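Local coordinates for arylamine n-acetyltransferase (Mycobacterium smegmatis, PDB 1W5R), which catalyses transfer of an acetyl group to arylamines, probably from acetyl-CoA through a cysteine-histidine-aspartate catalytic triad, at residues E42-L47 with G261-R266; G78-V83 with N114-A119; D250-V253 with D259-D262. The protein carries 1 engineered substitution. All blocks are in the same frame, centred on the assembly; numbering follows the deposited sequence.

Contact 1: residues E42-L47 with G261-R266; sequences ENLDPL and GDLAGR
Asp45 and Leu263 mark the closest backbone approach, their CA atoms 8.7 Å apart, where the short helix 44-47 faces the connection between helices 245-255 and 268-274. The contact thus ties an early part of the chain, just after strand 41-42, to a loop near its C-terminal end. Side chains alone bridge this gap, and Leu263 does most of the bridging. With its CG beside the backbone N (chi1 -66°), the leucine reaches out from the loop that follows helix 245-255 and divides its two methyls between neighbouring residues of helix 44-47. CD1 packs on CB of Leu44 at 4.0 Å, an apolar touch at the root of that side chain. CD2 lies 3.8 Å from OD1 of Asp45, a van der Waals contact between a methyl and a carboxylate oxygen, the two side chains running at a slant to each other. All three residues are buried.

The carboxylate of Asp45 has strong partners beyond the leucine: OD2 forms a salt bridge with Lys63 and OD1 one with Arg69. Arg69 also pairs with OE2 of Glu42 and OD1 of Asp262, so its guanidinium group links acids from both segments, while Arg67 takes OD2 of Asp262. The other oxygen of Glu42, OE1, accepts the backbone N of Leu44 at 3.0 Å (N-H...O angle 147°), nearly in line with the carboxylate C-O bond, and so takes up the first N-H of helix 44-47.

OD1 of Asp45 and OD1 of Asp262 stand 4.9 Å apart, a pairing of like charges that the shared Arg69 probably offsets. The segments are therefore joined directly by one leucine and indirectly through Arg69, whose charge would be expected to favour ionised carboxylates at Asp45 and Asp262.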
loop_
_atom_site.group_PDB
_atom_site.type_symbol
_atom_site.label_atom_id
_atom_site.label_comp_id
_atom_site.label_asym_id
_atom_site.label_seq_id
_atom_site.Cartn_x
_atom_site.Cartn_y
_atom_site.Cartn_z
ATOM N N GLU A 42 -18.346 0.191 9.924
ATOM C CA GLU A 42 -17.775 1.336 10.653
ATOM C C GLU A 42 -18.360 1.398 12.047
ATOM O O GLU A 42 -19.487 0.945 12.291
ATOM C CB GLU A 42 -18.019 2.672 9.948
ATOM C CG GLU A 42 -19.490 2.887 9.593
ATOM C CD GLU A 42 -20.072 4.165 10.139
ATOM O OE1 GLU A 42 -19.909 4.421 11.353
ATOM O OE2 GLU A 42 -20.739 4.877 9.368
ATOM N N ASN A 43 -17.588 1.977 12.957
ATOM C CA ASN A 43 -18.049 2.178 14.332
ATOM C C ASN A 43 -17.956 3.647 14.746
ATOM O O ASN A 43 -17.632 3.935 15.884
ATOM C CB ASN A 43 -17.222 1.332 15.307
ATOM C CG ASN A 43 -15.810 1.861 15.446
ATOM O OD1 ASN A 43 -15.225 2.308 14.458
ATOM N ND2 ASN A 43 -15.263 1.834 16.665
ATOM N N LEU A 44 -18.221 4.567 13.828
ATOM C CA LEU A 44 -18.120 5.986 14.191
ATOM C C LEU A 44 -19.080 6.369 15.325
ATOM O O LEU A 44 -18.731 7.204 16.162
ATOM C CB LEU A 44 -18.348 6.883 12.985
ATOM C CG LEU A 44 -17.169 6.874 12.006
ATOM C CD1 LEU A 44 -17.666 7.229 10.609
ATOM C CD2 LEU A 44 -16.035 7.801 12.461
ATOM N N ASP A 45 -20.266 5.754 15.373
ATOM C CA ASP A 45 -21.205 6.095 16.453
ATOM C C ASP A 45 -20.609 5.756 17.833
ATOM O O ASP A 45 -20.433 6.656 18.646
ATOM C CB ASP A 45 -22.584 5.452 16.249
ATOM C CG ASP A 45 -23.460 6.232 15.271
ATOM O OD1 ASP A 45 -23.004 7.250 14.686
ATOM O OD2 ASP A 45 -24.631 5.814 15.081
ATOM N N PRO A 46 -20.275 4.474 18.108
ATOM C CA PRO A 46 -19.695 4.184 19.441
ATOM C C PRO A 46 -18.407 4.948 19.717
ATOM O O PRO A 46 -18.158 5.321 20.865
ATOM C CB PRO A 46 -19.407 2.681 19.416
ATOM C CG PRO A 46 -20.049 2.138 18.219
ATOM C CD PRO A 46 -20.515 3.244 17.325
ATOM N N LEU A 47 -17.598 5.169 18.681
ATOM C CA LEU A 47 -16.374 5.973 18.847
ATOM C C LEU A 47 -16.692 7.362 19.421
ATOM O O LEU A 47 -15.958 7.876 20.292
ATOM C CB LEU A 47 -15.613 6.099 17.515
ATOM C CG LEU A 47 -14.325 6.948 17.554
ATOM C CD1 LEU A 47 -13.261 6.307 18.427
ATOM C CD2 LEU A 47 -13.808 7.199 16.148
ATOM N N GLY A 261 -21.200 14.320 7.110
ATOM C CA GLY A 261 -22.195 15.372 7.337
ATOM C C GLY A 261 -23.243 14.929 8.348
ATOM O O GLY A 261 -23.750 15.742 9.122
ATOM N N ASP A 262 -23.545 13.629 8.333
ATOM C CA ASP A 262 -24.398 12.961 9.331
ATOM C C ASP A 262 -23.982 13.265 10.782
ATOM O O ASP A 262 -24.827 13.289 11.681
ATOM C CB ASP A 262 -24.399 11.438 9.051
ATOM C CG ASP A 262 -24.887 10.590 10.241
ATOM O OD1 ASP A 262 -24.279 10.645 11.325
ATOM O OD2 ASP A 262 -25.856 9.826 10.082
ATOM N N LEU A 263 -22.688 13.502 10.997
ATOM C CA LEU A 263 -22.135 13.680 12.346
ATOM C C LEU A 263 -21.689 15.117 12.652
ATOM O O LEU A 263 -20.741 15.336 13.412
ATOM C CB LEU A 263 -20.979 12.695 12.571
ATOM C CG LEU A 263 -21.348 11.207 12.607
ATOM C CD1 LEU A 263 -20.127 10.349 12.304
ATOM C CD2 LEU A 263 -21.991 10.809 13.941
ATOM N N ALA A 264 -22.399 16.085 12.075
ATOM C CA ALA A 264 -22.103 17.511 12.260
ATOM C C ALA A 264 -22.057 17.923 13.733
ATOM O O ALA A 264 -22.939 17.560 14.519
ATOM C CB ALA A 264 -23.117 18.357 11.512
ATOM N N GLY A 265 -21.036 18.697 14.091
ATOM C CA GLY A 265 -20.914 19.279 15.457
ATOM C C GLY A 265 -20.437 18.314 16.549
ATOM O O GLY A 265 -20.605 18.587 17.752
ATOM N N ARG A 266 -19.834 17.208 16.141
ATOM C CA ARG A 266 -19.361 16.222 17.107
ATOM C C ARG A 266 -17.827 16.198 17.210
ATOM O O ARG A 266 -17.261 15.436 17.996
ATOM C CB ARG A 266 -19.946 14.855 16.792
ATOM C CG ARG A 266 -21.463 14.857 16.878
ATOM C CD ARG A 266 -22.063 13.442 17.009
ATOM N NE ARG A 266 -23.512 13.457 17.199
ATOM C CZ ARG A 266 -24.125 13.263 18.364
ATOM N NH1 ARG A 266 -23.424 13.036 19.468
ATOM N NH2 ARG A 266 -25.449 13.293 18.424
#

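Contact 2: residues G78-V83 with N114-A119; sequences GLLGYV and NVLSVA
Leu116, on strand 111-119, packs against the backbone of helix 73-87 at Gly81 in a buried helix-on-sheet contact, close to what is, by family, the catalytic centre. In this family the helix begins at the catalytic cysteine, engineered to glutamine here, and the strand probably carries the triad histidine just ahead of Asn114. The two short axes run in nearly the same direction, 21° apart, and approach to 8.7 Å.

Glycine permits this proximity: the CA atoms of Gly81 and Leu116 are only 6.8 Å apart. An extended second torsion at Leu116 (chi2 175°) helps carry both methyls to the helix surface. CD1 lies over the peptide joining Leu80 to Gly81, 3.6 Å from Gly81 N and 3.8 Å from Gly81 CA, with CD2 a little farther from that CA at 4.1 Å. From one flank, CG of Leu80 meets Leu116 CD1, also at 4.1 Å, the two side chains slanting across each other. Val129 on the adjacent strand touches both leucines and continues the apolar layer.

Nearer the start of the helix segment, OD1 of Asn114 stops 4.0 Å from the Gly78 N, too far for a bond. The amide is held instead through ND2 to the carbonyl of Leu94, and the backbone O of Asn114 receives ND2 of Asn77. With no hydrogen bond between the two segments, their direct union is dispersive, and its closeness is consistent with the bare backbone of Gly81.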
loop_
_atom_site.group_PDB
_atom_site.type_symbol
_atom_site.label_atom_id
_atom_site.label_comp_id
_atom_site.label_asym_id
_atom_site.label_seq_id
_atom_site.Cartn_x
_atom_site.Cartn_y
_atom_site.Cartn_z
ATOM N N GLY A 78 -28.267 -7.351 11.157
ATOM C CA GLY A 78 -29.651 -7.019 11.477
ATOM C C GLY A 78 -30.358 -6.575 10.214
ATOM O O GLY A 78 -31.410 -7.123 9.856
ATOM N N LEU A 79 -29.773 -5.603 9.515
ATOM C CA LEU A 79 -30.350 -5.100 8.280
ATOM C C LEU A 79 -30.560 -6.213 7.260
ATOM O O LEU A 79 -31.650 -6.342 6.677
ATOM C CB LEU A 79 -29.459 -3.998 7.680
ATOM C CG LEU A 79 -29.894 -3.439 6.317
ATOM C CD1 LEU A 79 -31.246 -2.776 6.403
ATOM C CD2 LEU A 79 -28.861 -2.454 5.793
ATOM N N LEU A 80 -29.518 -6.999 7.007
ATOM C CA LEU A 80 -29.625 -8.058 6.005
ATOM C C LEU A 80 -30.666 -9.088 6.411
ATOM O O LEU A 80 -31.378 -9.623 5.556
ATOM C CB LEU A 80 -28.258 -8.721 5.779
ATOM C CG LEU A 80 -28.219 -9.769 4.659
ATOM C CD1 LEU A 80 -28.798 -9.245 3.351
ATOM C CD2 LEU A 80 -26.785 -10.239 4.454
ATOM N N GLY A 81 -30.761 -9.359 7.707
ATOM C CA GLY A 81 -31.785 -10.267 8.226
ATOM C C GLY A 81 -33.189 -9.838 7.824
ATOM O O GLY A 81 -33.977 -10.651 7.334
ATOM N N TYR A 82 -33.509 -8.559 8.010
ATOM C CA TYR A 82 -34.824 -8.028 7.625
ATOM C C TYR A 82 -35.026 -8.116 6.125
ATOM O O TYR A 82 -36.103 -8.518 5.660
ATOM C CB TYR A 82 -34.980 -6.573 8.076
ATOM C CG TYR A 82 -35.004 -6.388 9.580
ATOM C CD1 TYR A 82 -34.044 -5.596 10.233
ATOM C CD2 TYR A 82 -35.998 -6.991 10.353
ATOM C CE1 TYR A 82 -34.078 -5.433 11.621
ATOM C CE2 TYR A 82 -36.040 -6.835 11.728
ATOM C CZ TYR A 82 -35.085 -6.046 12.363
ATOM O OH TYR A 82 -35.118 -5.882 13.724
ATOM N N VAL A 83 -33.991 -7.764 5.368
ATOM C CA VAL A 83 -34.068 -7.781 3.909
ATOM C C VAL A 83 -34.353 -9.191 3.408
ATOM O O VAL A 83 -35.252 -9.386 2.570
ATOM C CB VAL A 83 -32.780 -7.234 3.249
ATOM C CG1 VAL A 83 -32.766 -7.554 1.767
ATOM C CG2 VAL A 83 -32.667 -5.754 3.479
ATOM N N ASN A 114 -23.150 -11.184 15.906
ATOM C CA ASN A 114 -24.498 -11.542 15.462
ATOM C C ASN A 114 -24.336 -11.971 14.013
ATOM O O ASN A 114 -23.726 -11.244 13.223
ATOM C CB ASN A 114 -25.412 -10.307 15.608
ATOM C CG ASN A 114 -26.786 -10.440 14.932
ATOM O OD1 ASN A 114 -27.306 -9.442 14.434
ATOM N ND2 ASN A 114 -27.385 -11.638 14.938
ATOM N N VAL A 115 -24.830 -13.175 13.691
ATOM C CA VAL A 115 -24.776 -13.706 12.330
ATOM C C VAL A 115 -26.150 -14.285 11.962
ATOM O O VAL A 115 -27.050 -14.333 12.815
ATOM C CB VAL A 115 -23.655 -14.772 12.133
ATOM C CG1 VAL A 115 -22.299 -14.170 12.453
ATOM C CG2 VAL A 115 -23.909 -16.042 12.971
ATOM N N LEU A 116 -26.313 -14.701 10.705
ATOM C CA LEU A 116 -27.607 -15.217 10.245
ATOM C C LEU A 116 -27.510 -16.680 9.870
ATOM O O LEU A 116 -26.499 -17.112 9.302
ATOM C CB LEU A 116 -28.103 -14.441 9.030
ATOM C CG LEU A 116 -28.182 -12.924 9.214
ATOM C CD1 LEU A 116 -28.583 -12.276 7.888
ATOM C CD2 LEU A 116 -29.152 -12.561 10.350
ATOM N N SER A 117 -28.562 -17.428 10.194
ATOM C CA SER A 117 -28.730 -18.767 9.651
ATOM C C SER A 117 -29.939 -18.712 8.712
ATOM O O SER A 117 -31.064 -18.407 9.149
ATOM C CB SER A 117 -28.907 -19.783 10.769
ATOM O OG SER A 117 -29.304 -21.032 10.226
ATOM N N VAL A 118 -29.692 -18.963 7.426
ATOM C CA VAL A 118 -30.664 -18.674 6.368
ATOM C C VAL A 118 -31.058 -19.950 5.623
ATOM O O VAL A 118 -30.200 -20.741 5.246
ATOM C CB VAL A 118 -30.104 -17.624 5.371
ATOM C CG1 VAL A 118 -31.082 -17.295 4.260
ATOM C CG2 VAL A 118 -29.699 -16.346 6.106
ATOM N N ALA A 119 -32.362 -20.136 5.439
ATOM C CA ALA A 119 -32.876 -21.250 4.643
ATOM C C ALA A 119 -33.571 -20.716 3.399
ATOM O O ALA A 119 -34.256 -19.692 3.452
ATOM C CB ALA A 119 -33.846 -22.092 5.469
#

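Contact 3: residues D250-V253 with D259-D262; sequences DAIV and DLGD
Ile252 and Val253 meet Leu260 from a stretch where helix 245-255 widens into a pi-type turn, at residues 251-253. The chain then doubles back within a few residues, and an Asx turn at Asp259 follows the reversal, so a single leucine packs against the helix it has just left. Backbones come nearest at Val253 and Asp259, with CA atoms 6.0 Å apart.

Leu260 turns its CG opposite its carbonyl carbon (chi1 -68°) and presents its forked end to two methyls of the helix. CD1 touches CG2 of Val253 at 3.7 Å, and CD2 touches CG2 of Ile252 at 3.9 Å. Both of these CG2 methyls also reach the branch point, Leu260 CG, at 4.0 Å from Val253 and 4.1 Å from Ile252; the isoleucine methyl, near CD1 as well, lies against the whole fork. Ile252 crosses Leu260 at about a right angle, whereas Val253 slants across it. Ile252 is buried, packed on Leu211 and Ile258, with its backbone bonded to Ile258; Val253 and Leu260 retain partial exposure, so the cluster lies at the edge of the core and joins helix 245-255 to the loop leading to helix 268-274.

The polar work is done within the returning loop. Asp259 points away from the helix, and the missing side chain of Gly261 lets the carboxylate come close. The Gly261 N donates to Asp259 OD1 at 3.0 Å, approaching from above the carboxylate plane, 56° out of it.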
loop_
_atom_site.group_PDB
_atom_site.type_symbol
_atom_site.label_atom_id
_atom_site.label_comp_id
_atom_site.label_asym_id
_atom_site.label_seq_id
_atom_site.Cartn_x
_atom_site.Cartn_y
_atom_site.Cartn_z
ATOM N N ASP A 250 -10.413 11.835 5.182
ATOM C CA ASP A 250 -10.516 11.761 3.725
ATOM C C ASP A 250 -10.758 10.328 3.250
ATOM O O ASP A 250 -11.573 10.111 2.360
ATOM C CB ASP A 250 -9.287 12.349 3.022
ATOM C CG ASP A 250 -9.288 12.060 1.520
ATOM O OD1 ASP A 250 -8.469 11.223 1.079
ATOM O OD2 ASP A 250 -10.128 12.633 0.783
ATOM N N ALA A 251 -10.057 9.359 3.848
ATOM C CA ALA A 251 -10.243 7.949 3.502
ATOM C C ALA A 251 -11.669 7.513 3.829
ATOM O O ALA A 251 -12.333 6.867 3.019
ATOM C CB ALA A 251 -9.223 7.073 4.226
ATOM N N ILE A 252 -12.145 7.914 5.008
ATOM C CA ILE A 252 -13.494 7.564 5.450
ATOM C C ILE A 252 -14.547 8.029 4.430
ATOM O O ILE A 252 -15.433 7.275 4.042
ATOM C CB ILE A 252 -13.764 8.135 6.859
ATOM C CG1 ILE A 252 -12.987 7.336 7.916
ATOM C CG2 ILE A 252 -15.265 8.143 7.184
ATOM C CD1 ILE A 252 -13.019 7.958 9.312
ATOM N N VAL A 253 -14.410 9.268 3.971
ATOM C CA VAL A 253 -15.394 9.854 3.049
ATOM C C VAL A 253 -15.249 9.323 1.613
ATOM O O VAL A 253 -16.235 8.945 0.976
ATOM C CB VAL A 253 -15.302 11.402 3.061
ATOM C CG1 VAL A 253 -16.307 12.018 2.091
ATOM C CG2 VAL A 253 -15.546 11.930 4.454
ATOM N N ASP A 259 -20.747 9.299 4.564
ATOM C CA ASP A 259 -21.118 10.706 4.695
ATOM C C ASP A 259 -20.982 11.174 6.148
ATOM O O ASP A 259 -21.795 10.805 6.998
ATOM C CB ASP A 259 -22.554 10.909 4.193
ATOM C CG ASP A 259 -23.057 12.343 4.381
ATOM O OD1 ASP A 259 -22.228 13.272 4.490
ATOM O OD2 ASP A 259 -24.289 12.532 4.413
ATOM N N LEU A 260 -19.957 11.981 6.418
ATOM C CA LEU A 260 -19.700 12.512 7.769
ATOM C C LEU A 260 -20.534 13.754 8.115
ATOM O O LEU A 260 -20.567 14.190 9.271
ATOM C CB LEU A 260 -18.210 12.796 7.970
ATOM C CG LEU A 260 -17.226 11.621 8.016
ATOM C CD1 LEU A 260 -15.805 12.144 8.106
ATOM C CD2 LEU A 260 -17.514 10.678 9.184
ATOM N N GLY A 261 -21.200 14.320 7.110
ATOM C CA GLY A 261 -22.195 15.372 7.337
ATOM C C GLY A 261 -23.243 14.929 8.348
ATOM O O GLY A 261 -23.750 15.742 9.122
ATOM N N ASP A 262 -23.545 13.629 8.333
ATOM C CA ASP A 262 -24.398 12.961 9.331
ATOM C C ASP A 262 -23.982 13.265 10.782
ATOM O O ASP A 262 -24.827 13.289 11.681
ATOM C CB ASP A 262 -24.399 11.438 9.051
ATOM C CG ASP A 262 -24.887 10.590 10.241
ATOM O OD1 ASP A 262 -24.279 10.645 11.325
ATOM O OD2 ASP A 262 -25.856 9.826 10.082
#

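How the contacts relate
Contacts 1 and 3 adjoin: they share Gly261 and Asp262, their centres lie 9 Å apart, and their leucines meet, Leu44 CD1 of the first on Leu260 CD2 of the second at 3.7 Å. Consecutive portions of the 259-266 loop thus face helix 245-255 and then helix 44-47. Contact 2, the one nearest the probable active site, stands apart, its centre about 25 Å from that of contact 1 and 27 Å from that of contact 3, with nearest atoms about 11 and 13 Å away. The chain nevertheless connects these regions: Arg69, which pairs with acids of contact 1, lies shortly before helix 73-87, the helix of contact 2.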